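UBP3-associated protein BRE5 (PDB 2QIY) works with UBP3 in de-ubiquitination, cleaving ubiquitin ahead of sec23 mono-ubiquitination, and is represented here by its NTF2 domain. Local coordinates at residues A17-Y22 against Q124-L129; R83-K88 against M112-T117; E42-N47 against L60-V65; R27-K32 against R77-V82. All blocks are in the same frame, centred on the assembly; numbering follows the deposited sequence.

Interaction 1 (A17-Y22 against Q124-L129); sequences AFLQNY and QTFILL
F18, L19 and Y22 of helix segment 17-22 lie across strand segment 124-129 and meet Q124, F126 and L128; the two axes pass 11.5 Å apart at their closest, with their N-to-C directions at 113°. At that separation the backbones stay apart and rings fill the space between them. F126 is the middle of an aromatic cluster of three. F18 drives its edge into one face of the F126 ring, CE1 of F18 standing over the ring centre, 3.6 Å from CD2 of F126. F126 in turn offers its own edge to the face of Y22, so two T-shaped pairs follow one another, with centroids 5.0 Å apart for F18 and F126 and 4.8 Å for F126 and Y22. Both helix rings reach the strand because their CG atoms stand anti to the backbone N (chi1 169° in F18, 174° in Y22). L128 closes the row with a CH-pi contact, its CD2 lying 3.9 Å from the centroid of the F18 ring and over its face. L19 sends CD1 to within 3.3 Å of CE1 of F126. The hydroxyl of Y22 is hydrogen-bonded to D142. Helix 11-28 thus packs against the curved sheet of the NTF2 fold, F18 also touching I139 on strand 137-147 and L19 reaching I92 on strand 85-97, while T125 and I127 pack against the second subunit.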
loop_
_atom_site.group_PDB
_atom_site.type_symbol
_atom_site.label_atom_id
_atom_site.label_comp_id
_atom_site.label_asym_id
_atom_site.label_seq_id
_atom_site.Cartn_x
_atom_site.Cartn_y
_atom_site.Cartn_z
ATOM N N ALA A 17 -10.013 5.359 13.653
ATOM C CA ALA A 17 -9.670 6.515 14.493
ATOM C C ALA A 17 -8.251 6.991 14.224
ATOM O O ALA A 17 -8.011 8.200 14.116
ATOM C CB ALA A 17 -9.857 6.198 15.982
ATOM N N PHE A 18 -7.319 6.050 14.110
ATOM C CA PHE A 18 -5.940 6.415 13.822
ATOM C C PHE A 18 -5.828 7.256 12.556
ATOM O O PHE A 18 -5.164 8.301 12.544
ATOM C CB PHE A 18 -5.013 5.203 13.670
ATOM C CG PHE A 18 -3.687 5.595 13.130
ATOM C CD1 PHE A 18 -3.411 5.463 11.774
ATOM C CD2 PHE A 18 -2.756 6.229 13.954
ATOM C CE1 PHE A 18 -2.197 5.910 11.249
ATOM C CE2 PHE A 18 -1.535 6.690 13.443
ATOM C CZ PHE A 18 -1.255 6.524 12.079
ATOM N N LEU A 19 -6.443 6.783 11.478
ATOM C CA LEU A 19 -6.292 7.447 10.186
ATOM C C LEU A 19 -6.958 8.807 10.231
ATOM O O LEU A 19 -6.396 9.800 9.766
ATOM C CB LEU A 19 -6.933 6.607 9.092
ATOM C CG LEU A 19 -6.184 5.672 8.134
ATOM C CD1 LEU A 19 -4.655 5.582 8.256
ATOM C CD2 LEU A 19 -6.883 4.351 7.956
ATOM N N GLN A 20 -8.164 8.859 10.796
ATOM C CA GLN A 20 -8.872 10.140 10.853
ATOM C C GLN A 20 -8.067 11.155 11.663
ATOM O O GLN A 20 -7.863 12.281 11.211
ATOM C CB GLN A 20 -10.315 9.980 11.357
ATOM C CG GLN A 20 -11.202 11.110 10.823
ATOM C CD GLN A 20 -12.698 10.887 11.029
ATOM O OE1 GLN A 20 -13.141 9.822 11.459
ATOM N NE2 GLN A 20 -13.485 11.913 10.713
ATOM N N ASN A 21 -7.554 10.729 12.816
ATOM C CA ASN A 21 -6.721 11.591 13.669
ATOM C C ASN A 21 -5.410 12.063 13.024
ATOM O O ASN A 21 -5.040 13.238 13.151
ATOM C CB ASN A 21 -6.453 10.928 15.021
ATOM C CG ASN A 21 -7.713 10.823 15.879
ATOM O OD1 ASN A 21 -8.649 11.616 15.733
ATOM N ND2 ASN A 21 -7.743 9.840 16.772
ATOM N N TYR A 22 -4.744 11.155 12.310
ATOM C CA TYR A 22 -3.502 11.446 11.585
ATOM C C TYR A 22 -3.686 12.541 10.526
ATOM O O TYR A 22 -2.924 13.507 10.485
ATOM C CB TYR A 22 -3.027 10.160 10.910
ATOM C CG TYR A 22 -1.829 10.293 10.009
ATOM C CD1 TYR A 22 -0.546 10.155 10.514
ATOM C CD2 TYR A 22 -1.980 10.506 8.637
ATOM C CE1 TYR A 22 0.564 10.242 9.672
ATOM C CE2 TYR A 22 -0.872 10.593 7.772
ATOM C CZ TYR A 22 0.401 10.467 8.303
ATOM O OH TYR A 22 1.491 10.556 7.471
ATOM N N GLN A 124 -1.107 4.416 1.271
ATOM C CA GLN A 124 -0.247 4.795 2.390
ATOM C C GLN A 124 -0.300 3.670 3.413
ATOM O O GLN A 124 -1.388 3.198 3.755
ATOM C CB GLN A 124 -0.675 6.134 3.029
ATOM C CG GLN A 124 0.307 6.643 4.130
ATOM C CD GLN A 124 0.155 8.132 4.472
ATOM O OE1 GLN A 124 0.936 8.686 5.272
ATOM N NE2 GLN A 124 -0.826 8.783 3.877
ATOM N N THR A 125 0.870 3.262 3.911
ATOM C CA THR A 125 0.932 2.152 4.850
ATOM C C THR A 125 1.568 2.613 6.140
ATOM O O THR A 125 2.531 3.374 6.110
ATOM C CB THR A 125 1.750 1.000 4.238
ATOM O OG1 THR A 125 0.978 0.459 3.158
ATOM C CG2 THR A 125 1.983 -0.076 5.231
ATOM N N PHE A 126 1.023 2.147 7.256
ATOM C CA PHE A 126 1.536 2.461 8.600
ATOM C C PHE A 126 1.769 1.204 9.408
ATOM O O PHE A 126 1.069 0.190 9.224
ATOM C CB PHE A 126 0.474 3.225 9.377
ATOM C CG PHE A 126 0.007 4.480 8.706
ATOM C CD1 PHE A 126 -1.052 4.434 7.784
ATOM C CD2 PHE A 126 0.591 5.720 9.022
ATOM C CE1 PHE A 126 -1.501 5.606 7.177
ATOM C CE2 PHE A 126 0.114 6.895 8.430
ATOM C CZ PHE A 126 -0.925 6.823 7.505
ATOM N N ILE A 127 2.723 1.275 10.334
ATOM C CA ILE A 127 2.833 0.268 11.395
ATOM C C ILE A 127 2.733 0.995 12.734
ATOM O O ILE A 127 3.441 1.986 12.958
ATOM C CB ILE A 127 4.146 -0.553 11.338
ATOM C CG1 ILE A 127 4.194 -1.356 10.046
ATOM C CG2 ILE A 127 4.222 -1.526 12.548
ATOM C CD1 ILE A 127 3.216 -2.442 10.020
ATOM N N LEU A 128 1.817 0.524 13.569
ATOM C CA LEU A 128 1.575 1.058 14.911
ATOM C C LEU A 128 2.107 0.073 15.943
ATOM O O LEU A 128 1.765 -1.117 15.929
ATOM C CB LEU A 128 0.077 1.277 15.157
ATOM C CG LEU A 128 -0.687 2.098 14.115
ATOM C CD1 LEU A 128 -2.070 2.387 14.664
ATOM C CD2 LEU A 128 0.052 3.394 13.795
ATOM N N LEU A 129 2.919 0.592 16.857
ATOM C CA LEU A 129 3.521 -0.213 17.912
ATOM C C LEU A 129 2.924 0.199 19.273
ATOM O O LEU A 129 2.947 1.373 19.627
ATOM C CB LEU A 129 5.032 0.035 17.913
ATOM C CG LEU A 129 5.844 -0.651 19.020
ATOM C CD1 LEU A 129 6.008 -2.113 18.725
ATOM C CD2 LEU A 129 7.201 0.017 19.118
#

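Interaction 2 (R83-K88 against M112-T117); sequences RSLKLK and MFWTGT
L85, K86 and L87 pair antiparallel with W114, F113 and M112, and K86 and F113 form the hydrogen-bonded pair, K86 N to F113 O at 2.8 Å and F113 N to K86 O at 2.9 Å. Past the last bridge, T115 N still reaches S84 O at 3.1 Å. On one face of the ladder the K86 chain lies over the F113 ring: CB makes a CH-pi contact 3.7 Å from the ring centroid, and CD rests 3.5 Å from CE1 of F113. A chi1 of 64° wedges CG of F113 between its backbone N and carbonyl carbon, turning the ring back beneath the lysine. An alanine at F113 would leave the K86 methylenes without their aromatic floor and is likely to leave the middle of that chain less well fixed, though its NZ would still have its partners. The other face carries L85, whose CB lies 3.6 Å from W114 NE1 and whose CD1 meets M112 SD; the indole N-H is bonded to Y48. A type II beta turn from W114 to T117 follows. This hairpin of strands 85-97 and 103-114 is backed by M26 and Y23 of helix 11-28, while L87 and K88 pair with a strand of another protein's chain, to whose acidic side chain K86 NZ is salt-bridged.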
loop_
_atom_site.group_PDB
_atom_site.type_symbol
_atom_site.label_atom_id
_atom_site.label_comp_id
_atom_site.label_asym_id
_atom_site.label_seq_id
_atom_site.Cartn_x
_atom_site.Cartn_y
_atom_site.Cartn_z
ATOM N N ARG A 83 -0.696 21.830 6.019
ATOM C CA ARG A 83 -1.985 22.290 6.532
ATOM C C ARG A 83 -3.079 22.254 5.461
ATOM O O ARG A 83 -4.279 22.301 5.767
ATOM C CB ARG A 83 -1.847 23.723 7.058
ATOM C CG ARG A 83 -1.236 23.799 8.451
ATOM C CD ARG A 83 -1.159 25.254 8.947
ATOM N NE ARG A 83 -0.591 25.318 10.301
ATOM C CZ ARG A 83 -1.321 25.428 11.404
ATOM N NH1 ARG A 83 -2.640 25.532 11.308
ATOM N NH2 ARG A 83 -0.737 25.477 12.604
ATOM N N SER A 84 -2.662 22.224 4.205
ATOM C CA SER A 84 -3.612 22.334 3.097
ATOM C C SER A 84 -3.943 20.963 2.497
ATOM O O SER A 84 -4.665 20.885 1.508
ATOM C CB SER A 84 -3.089 23.302 2.033
ATOM O OG SER A 84 -2.024 22.739 1.272
ATOM N N LEU A 85 -3.450 19.891 3.132
ATOM C CA LEU A 85 -3.658 18.533 2.619
ATOM C C LEU A 85 -5.101 18.102 2.839
ATOM O O LEU A 85 -5.672 18.333 3.905
ATOM C CB LEU A 85 -2.682 17.560 3.280
ATOM C CG LEU A 85 -2.722 16.084 2.851
ATOM C CD1 LEU A 85 -1.361 15.406 3.013
ATOM C CD2 LEU A 85 -3.816 15.325 3.637
ATOM N N LYS A 86 -5.670 17.475 1.812
ATOM C CA LYS A 86 -7.061 17.048 1.806
ATOM C C LYS A 86 -7.104 15.658 1.162
ATOM O O LYS A 86 -6.228 15.284 0.383
ATOM C CB LYS A 86 -7.869 18.044 0.972
ATOM C CG LYS A 86 -7.920 19.455 1.604
ATOM C CD LYS A 86 -8.478 20.495 0.650
ATOM C CE LYS A 86 -8.459 21.856 1.304
ATOM N NZ LYS A 86 -9.704 22.056 2.075
ATOM N N LEU A 87 -8.111 14.866 1.492
ATOM C CA LEU A 87 -8.207 13.566 0.820
ATOM C C LEU A 87 -9.581 12.975 0.856
ATOM O O LEU A 87 -10.398 13.325 1.718
ATOM C CB LEU A 87 -7.200 12.530 1.364
ATOM C CG LEU A 87 -7.415 12.003 2.788
ATOM C CD1 LEU A 87 -6.754 10.618 2.908
ATOM C CD2 LEU A 87 -6.838 13.000 3.803
ATOM N N LYS A 88 -9.797 12.091 -0.113
ATOM C CA LYS A 88 -10.892 11.134 -0.100
ATOM C C LYS A 88 -10.274 9.800 0.291
ATOM O O LYS A 88 -9.399 9.282 -0.414
ATOM C CB LYS A 88 -11.532 11.056 -1.479
ATOM C CG LYS A 88 -12.619 10.005 -1.572
ATOM C CD LYS A 88 -13.315 10.025 -2.928
ATOM C CE LYS A 88 -14.398 8.961 -2.959
ATOM N NZ LYS A 88 -15.186 9.018 -4.220
ATOM N N MET A 112 -5.647 12.070 -2.951
ATOM C CA MET A 112 -5.127 13.136 -2.112
ATOM C C MET A 112 -4.968 14.398 -2.945
ATOM O O MET A 112 -4.640 14.338 -4.128
ATOM C CB MET A 112 -3.762 12.682 -1.535
ATOM C CG MET A 112 -3.139 13.659 -0.591
ATOM S SD MET A 112 -1.697 12.881 0.165
ATOM C CE MET A 112 -2.492 11.717 1.259
ATOM N N PHE A 113 -5.214 15.549 -2.342
ATOM C CA PHE A 113 -4.924 16.809 -3.026
ATOM C C PHE A 113 -4.605 17.859 -1.970
ATOM O O PHE A 113 -4.616 17.568 -0.762
ATOM C CB PHE A 113 -6.054 17.243 -3.965
ATOM C CG PHE A 113 -7.372 17.558 -3.274
ATOM C CD1 PHE A 113 -7.813 18.884 -3.193
ATOM C CD2 PHE A 113 -8.177 16.541 -2.773
ATOM C CE1 PHE A 113 -9.016 19.190 -2.581
ATOM C CE2 PHE A 113 -9.432 16.847 -2.156
ATOM C CZ PHE A 113 -9.824 18.164 -2.067
ATOM N N TRP A 114 -4.227 19.038 -2.438
ATOM C CA TRP A 114 -3.996 20.164 -1.541
ATOM C C TRP A 114 -4.867 21.284 -2.072
ATOM O O TRP A 114 -5.305 21.262 -3.239
ATOM C CB TRP A 114 -2.503 20.530 -1.533
ATOM C CG TRP A 114 -1.633 19.435 -0.906
ATOM C CD1 TRP A 114 -1.094 19.433 0.366
ATOM C CD2 TRP A 114 -1.232 18.212 -1.511
ATOM N NE1 TRP A 114 -0.395 18.273 0.581
ATOM C CE2 TRP A 114 -0.460 17.501 -0.553
ATOM C CE3 TRP A 114 -1.438 17.636 -2.783
ATOM C CZ2 TRP A 114 0.114 16.246 -0.830
ATOM C CZ3 TRP A 114 -0.878 16.362 -3.045
ATOM C CH2 TRP A 114 -0.126 15.693 -2.069
ATOM N N THR A 115 -5.159 22.274 -1.240
ATOM C CA THR A 115 -5.983 23.391 -1.697
ATOM C C THR A 115 -5.585 23.847 -3.096
ATOM O O THR A 115 -4.416 24.189 -3.348
ATOM C CB THR A 115 -5.882 24.559 -0.713
ATOM O OG1 THR A 115 -6.200 24.065 0.596
ATOM C CG2 THR A 115 -6.834 25.684 -1.133
ATOM N N GLY A 116 -6.564 23.780 -4.004
ATOM C CA GLY A 116 -6.410 24.236 -5.370
ATOM C C GLY A 116 -5.672 23.326 -6.348
ATOM O O GLY A 116 -5.528 23.706 -7.521
ATOM N N THR A 117 -5.206 22.157 -5.896
ATOM C CA THR A 117 -4.466 21.260 -6.793
ATOM C C THR A 117 -5.366 20.166 -7.349
ATOM O O THR A 117 -6.442 19.915 -6.798
ATOM C CB THR A 117 -3.258 20.556 -6.122
ATOM O OG1 THR A 117 -3.697 19.430 -5.353
ATOM C CG2 THR A 117 -2.452 21.525 -5.264
HETATM O O HOH W 1 -1.845 24.131 -1.562
#

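Interaction 3 (E42-N47 against L60-V65); sequences ELTHTN and LPTVKV
Five backbone hydrogen bonds tie L43, H45 and N47 to V65, V63 and P61 along the antiparallel ladder, four of them in two reciprocal pairs and the fifth a single bond. L43 N gives to V65 O and V65 N returns to L43 O, each at 2.8 Å; the first donor lies nearly along the C=O axis, the second in the carbonyl plane. H45 and V63 repeat the exchange, with H45 N to V63 O at 2.9 Å. The series ends with N47 N on P61 O at 2.8 Å, just beyond the T46 and T62 bridge. L43 O and H45 O also receive CA-H contacts from K64 and T62. Between the bonded pairs T44 faces K64, the two side chains running alongside each other with T44 OG1 3.5 Å from K64 CG. T44 OG1 finds its polar partner in Q95 of the second subunit, as E42 OE1 does in Y96 of that subunit, and K64 makes a cation-pi contact with F94 there. N47 has its CG anti to the backbone N (chi1 -173°), which lays the amide carbon across V63, 4.0 Å from CB; its OD1 is held by Q49 N. T46 CG2 meets L60 CD1 at 4.0 Å. Strand 41-46, bonded on its other flank to strand 137-147, and strand 62-66, outermost within this chain, form the antiparallel pair at one border of the mixed sheet of the NTF2 fold.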
loop_
_atom_site.group_PDB
_atom_site.type_symbol
_atom_site.label_atom_id
_atom_site.label_comp_id
_atom_site.label_asym_id
_atom_site.label_seq_id
_atom_site.Cartn_x
_atom_site.Cartn_y
_atom_site.Cartn_z
ATOM N N GLU A 42 10.426 5.467 10.843
ATOM C CA GLU A 42 10.778 5.716 9.439
ATOM C C GLU A 42 9.591 6.287 8.687
ATOM O O GLU A 42 8.472 5.769 8.789
ATOM C CB GLU A 42 11.234 4.417 8.764
ATOM C CG GLU A 42 12.388 3.816 9.558
ATOM C CD GLU A 42 13.214 2.780 8.834
ATOM O OE1 GLU A 42 13.017 2.516 7.624
ATOM O OE2 GLU A 42 14.111 2.234 9.512
ATOM N N LEU A 43 9.843 7.389 7.972
ATOM C CA LEU A 43 8.830 8.064 7.165
ATOM C C LEU A 43 9.268 8.130 5.717
ATOM O O LEU A 43 10.422 8.496 5.415
ATOM C CB LEU A 43 8.708 9.506 7.682
ATOM C CG LEU A 43 7.781 10.430 6.896
ATOM C CD1 LEU A 43 6.300 9.998 6.969
ATOM C CD2 LEU A 43 7.940 11.858 7.433
ATOM N N THR A 44 8.349 7.818 4.812
ATOM C CA THR A 44 8.617 8.065 3.377
ATOM C C THR A 44 7.432 8.884 2.941
ATOM O O THR A 44 6.304 8.382 2.898
ATOM C CB THR A 44 8.712 6.725 2.622
ATOM O OG1 THR A 44 9.865 6.037 3.086
ATOM C CG2 THR A 44 8.851 6.956 1.107
ATOM N N HIS A 45 7.659 10.168 2.654
ATOM C CA HIS A 45 6.543 11.106 2.492
ATOM C C HIS A 45 6.662 11.949 1.221
ATOM O O HIS A 45 7.733 12.112 0.670
ATOM C CB HIS A 45 6.444 12.018 3.730
ATOM C CG HIS A 45 5.079 12.596 3.959
ATOM N ND1 HIS A 45 4.035 11.844 4.460
ATOM C CD2 HIS A 45 4.593 13.845 3.781
ATOM C CE1 HIS A 45 2.955 12.604 4.561
ATOM N NE2 HIS A 45 3.269 13.830 4.178
ATOM N N THR A 46 5.539 12.503 0.799
ATOM C CA THR A 46 5.475 13.480 -0.292
ATOM C C THR A 46 6.634 14.481 -0.236
ATOM O O THR A 46 6.793 15.160 0.778
ATOM C CB THR A 46 4.184 14.234 -0.155
ATOM O OG1 THR A 46 3.124 13.255 -0.032
ATOM C CG2 THR A 46 3.952 15.146 -1.401
ATOM N N ASN A 47 7.421 14.564 -1.310
ATOM C CA ASN A 47 8.573 15.444 -1.278
ATOM C C ASN A 47 8.178 16.863 -1.662
ATOM O O ASN A 47 8.279 17.267 -2.830
ATOM C CB ASN A 47 9.700 14.963 -2.184
ATOM C CG ASN A 47 10.953 15.808 -2.015
ATOM O OD1 ASN A 47 11.002 16.707 -1.161
ATOM N ND2 ASN A 47 11.965 15.534 -2.832
ATOM N N LEU A 60 3.561 12.124 -7.492
ATOM C CA LEU A 60 4.518 13.026 -6.868
ATOM C C LEU A 60 5.656 12.194 -6.332
ATOM O O LEU A 60 5.443 11.026 -5.960
ATOM C CB LEU A 60 3.879 13.787 -5.706
ATOM C CG LEU A 60 2.710 14.696 -6.107
ATOM C CD1 LEU A 60 1.999 15.125 -4.864
ATOM C CD2 LEU A 60 3.164 15.899 -6.904
ATOM N N PRO A 61 6.852 12.792 -6.251
ATOM C CA PRO A 61 7.993 12.074 -5.691
ATOM C C PRO A 61 7.915 12.060 -4.168
ATOM O O PRO A 61 7.203 12.876 -3.560
ATOM C CB PRO A 61 9.194 12.912 -6.152
ATOM C CG PRO A 61 8.642 14.309 -6.219
ATOM C CD PRO A 61 7.217 14.153 -6.695
ATOM N N THR A 62 8.641 11.135 -3.555
ATOM C CA THR A 62 8.694 11.059 -2.097
ATOM C C THR A 62 10.128 11.117 -1.608
ATOM O O THR A 62 11.079 11.002 -2.394
ATOM C CB THR A 62 8.015 9.774 -1.559
ATOM O OG1 THR A 62 8.656 8.645 -2.168
ATOM C CG2 THR A 62 6.521 9.793 -1.910
ATOM N N VAL A 63 10.270 11.281 -0.302
ATOM C CA VAL A 63 11.569 11.415 0.325
ATOM C C VAL A 63 11.550 10.626 1.648
ATOM O O VAL A 63 10.510 10.581 2.327
ATOM C CB VAL A 63 11.921 12.923 0.595
ATOM C CG1 VAL A 63 10.850 13.642 1.460
ATOM C CG2 VAL A 63 13.292 13.027 1.227
ATOM N N LYS A 64 12.681 10.006 1.993
ATOM C CA LYS A 64 12.821 9.250 3.236
ATOM C C LYS A 64 13.398 10.095 4.366
ATOM O O LYS A 64 14.415 10.800 4.192
ATOM C CB LYS A 64 13.728 8.036 3.006
ATOM C CG LYS A 64 13.093 7.057 2.043
ATOM C CD LYS A 64 14.000 5.869 1.812
ATOM C CE LYS A 64 13.254 4.823 1.013
ATOM N NZ LYS A 64 14.121 3.578 0.891
ATOM N N VAL A 65 12.760 9.996 5.528
ATOM C CA VAL A 65 13.195 10.711 6.751
ATOM C C VAL A 65 13.159 9.699 7.894
ATOM O O VAL A 65 12.186 8.946 8.016
ATOM C CB VAL A 65 12.221 11.874 7.116
ATOM C CG1 VAL A 65 12.829 12.779 8.198
ATOM C CG2 VAL A 65 11.860 12.695 5.888
#

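Interaction 4 (R27-K32 against R77-V82); sequences RTDPSK and RNDAKV
D29 OD1 is gripped from several directions, and water 2 carries one of those grips over to D79. S31 OG donates to it at 2.7 Å, arriving on the syn side of the carboxylate and 21° out of its plane, while S31 N adds a weak bond at 3.0 Å. The third donor is the water, which lies 3.0 Å from D29 OD1 and 2.6 Å from D79 OD2 and donates to both. D29 OD1 and D79 OD2 themselves stand 4.4 Å apart, so the water lies between like charges and offers each a hydrogen. P30 supplies the direct touch. A chi1 of -164° turns the D79 carboxylate away from its own N and over to the proline, which it meets at about a right angle, OD2 lying 3.5 Å from P30 CD. The same proline ring leans on V82, where P30 CG and V82 CG1 come within 3.6 Å. The other oxygen of D79, OD1, is salt-bridged to R83, which also packs on P30. A leucine in place of D79 would remove both carboxylate oxygens, and would probably leave R83 without its mate and the bridging water with only D29 to hold it. The contact joins the loop after helix 11-28 to the short helix 79-82, whose V82 is also covered by Y48 and F75. Its chemistry implies that two acidic groups can sit close where serine, water and arginine supply the donors, the arginine charge probably offsetting part of their mutual repulsion.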
loop_
_atom_site.group_PDB
_atom_site.type_symbol
_atom_site.label_atom_id
_atom_site.label_comp_id
_atom_site.label_asym_id
_atom_site.label_seq_id
_atom_site.Cartn_x
_atom_site.Cartn_y
_atom_site.Cartn_z
ATOM N N ARG A 27 -3.960 19.074 9.240
ATOM C CA ARG A 27 -4.702 20.304 9.082
ATOM C C ARG A 27 -4.433 21.235 10.256
ATOM O O ARG A 27 -4.212 22.434 10.072
ATOM C CB ARG A 27 -6.191 20.006 9.027
ATOM C CG ARG A 27 -7.083 21.191 8.643
ATOM C CD ARG A 27 -8.549 20.757 8.626
ATOM N NE ARG A 27 -8.931 20.223 9.936
ATOM C CZ ARG A 27 -9.856 19.288 10.170
ATOM N NH1 ARG A 27 -10.556 18.740 9.181
ATOM N NH2 ARG A 27 -10.083 18.901 11.423
ATOM N N THR A 28 -4.462 20.680 11.457
ATOM C CA THR A 28 -4.476 21.518 12.653
ATOM C C THR A 28 -3.108 21.993 13.135
ATOM O O THR A 28 -3.000 23.135 13.615
ATOM C CB THR A 28 -5.268 20.868 13.819
ATOM O OG1 THR A 28 -4.615 19.679 14.227
ATOM C CG2 THR A 28 -6.658 20.508 13.384
ATOM N N ASP A 29 -2.084 21.136 13.046
ATOM C CA ASP A 29 -0.742 21.537 13.514
ATOM C C ASP A 29 0.377 20.604 13.071
ATOM O O ASP A 29 0.712 19.658 13.787
ATOM C CB ASP A 29 -0.711 21.690 15.037
ATOM C CG ASP A 29 0.562 22.359 15.530
ATOM O OD1 ASP A 29 1.512 22.545 14.718
ATOM O OD2 ASP A 29 0.619 22.701 16.738
ATOM N N PRO A 30 0.968 20.863 11.891
ATOM C CA PRO A 30 2.055 20.014 11.371
ATOM C C PRO A 30 3.250 19.877 12.323
ATOM O O PRO A 30 3.955 18.871 12.278
ATOM C CB PRO A 30 2.469 20.736 10.079
ATOM C CG PRO A 30 1.215 21.448 9.631
ATOM C CD PRO A 30 0.610 21.936 10.937
ATOM N N SER A 31 3.483 20.902 13.139
ATOM C CA SER A 31 4.635 20.917 14.057
ATOM C C SER A 31 4.511 19.957 15.229
ATOM O O SER A 31 5.487 19.787 15.975
ATOM C CB SER A 31 4.929 22.350 14.558
ATOM O OG SER A 31 4.039 22.743 15.594
ATOM N N LYS A 32 3.326 19.365 15.424
ATOM C CA LYS A 32 3.134 18.362 16.493
ATOM C C LYS A 32 2.909 16.942 15.957
ATOM O O LYS A 32 2.748 15.987 16.734
ATOM C CB LYS A 32 1.962 18.741 17.395
ATOM C CG LYS A 32 2.209 19.948 18.252
ATOM C CD LYS A 32 0.986 20.204 19.103
ATOM C CE LYS A 32 1.215 21.325 20.079
ATOM N NZ LYS A 32 -0.104 21.796 20.616
ATOM N N ARG A 77 9.005 22.335 8.401
ATOM C CA ARG A 77 9.476 23.127 7.248
ATOM C C ARG A 77 8.379 23.303 6.206
ATOM O O ARG A 77 8.358 24.296 5.465
ATOM C CB ARG A 77 10.691 22.476 6.592
ATOM N N ASN A 78 7.478 22.326 6.158
ATOM C CA ASN A 78 6.415 22.285 5.164
ATOM C C ASN A 78 5.057 22.596 5.754
ATOM O O ASN A 78 4.021 22.232 5.177
ATOM C CB ASN A 78 6.400 20.900 4.519
ATOM C CG ASN A 78 7.594 20.697 3.641
ATOM O OD1 ASN A 78 7.786 21.453 2.690
ATOM N ND2 ASN A 78 8.436 19.712 3.967
ATOM N N ASP A 79 5.069 23.316 6.876
ATOM C CA ASP A 79 3.855 23.585 7.648
ATOM C C ASP A 79 2.678 24.074 6.776
ATOM O O ASP A 79 1.582 23.514 6.827
ATOM C CB ASP A 79 4.157 24.598 8.768
ATOM C CG ASP A 79 3.079 24.633 9.836
ATOM O OD1 ASP A 79 2.025 25.221 9.557
ATOM O OD2 ASP A 79 3.304 24.100 10.960
ATOM N N ALA A 80 2.898 25.135 5.993
ATOM C CA ALA A 80 1.815 25.730 5.215
ATOM C C ALA A 80 1.199 24.734 4.233
ATOM O O ALA A 80 -0.039 24.617 4.111
ATOM C CB ALA A 80 2.318 26.979 4.484
ATOM N N LYS A 81 2.064 24.008 3.533
ATOM C CA LYS A 81 1.630 22.995 2.564
ATOM C C LYS A 81 0.887 21.844 3.234
ATOM O O LYS A 81 -0.168 21.434 2.787
ATOM C CB LYS A 81 2.837 22.444 1.808
ATOM C CG LYS A 81 2.991 22.974 0.408
ATOM C CD LYS A 81 1.985 22.282 -0.510
ATOM C CE LYS A 81 1.542 23.200 -1.646
ATOM N NZ LYS A 81 0.380 22.644 -2.407
ATOM N N VAL A 82 1.442 21.349 4.335
ATOM C CA VAL A 82 0.884 20.215 5.051
ATOM C C VAL A 82 -0.527 20.587 5.558
ATOM O O VAL A 82 -1.464 19.784 5.472
ATOM C CB VAL A 82 1.843 19.754 6.210
ATOM C CG1 VAL A 82 1.128 18.785 7.138
ATOM C CG2 VAL A 82 3.142 19.129 5.631
HETATM O O HOH W 2 2.058 25.028 13.080
#

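Three of the contacts involve one curved sheet, interactions 2 and 3 as strand pairs within it and interaction 1 as helix 11-28 packed on it; interaction 4 lies beside it and involves the loop that follows that helix. The centres of interactions 1 and 4 are about 17 Å apart, their nearest atoms about 6 Å. Interactions 2 and 3 build opposite borders of the sheet within this chain, yet meet where W114 CH2 lies 3.6 Å from L60 CD1. Interaction 1 reaches interaction 3 through Y22 OH, 3.8 Å from H45 CE1. Interactions 2 and 4, about 13 Å between centres, join through R83, whose CG lies 3.6 Å from P30 CG. Interactions 1 and 3 touch the second subunit, whereas interaction 2 extends the sheet into another protein's chain.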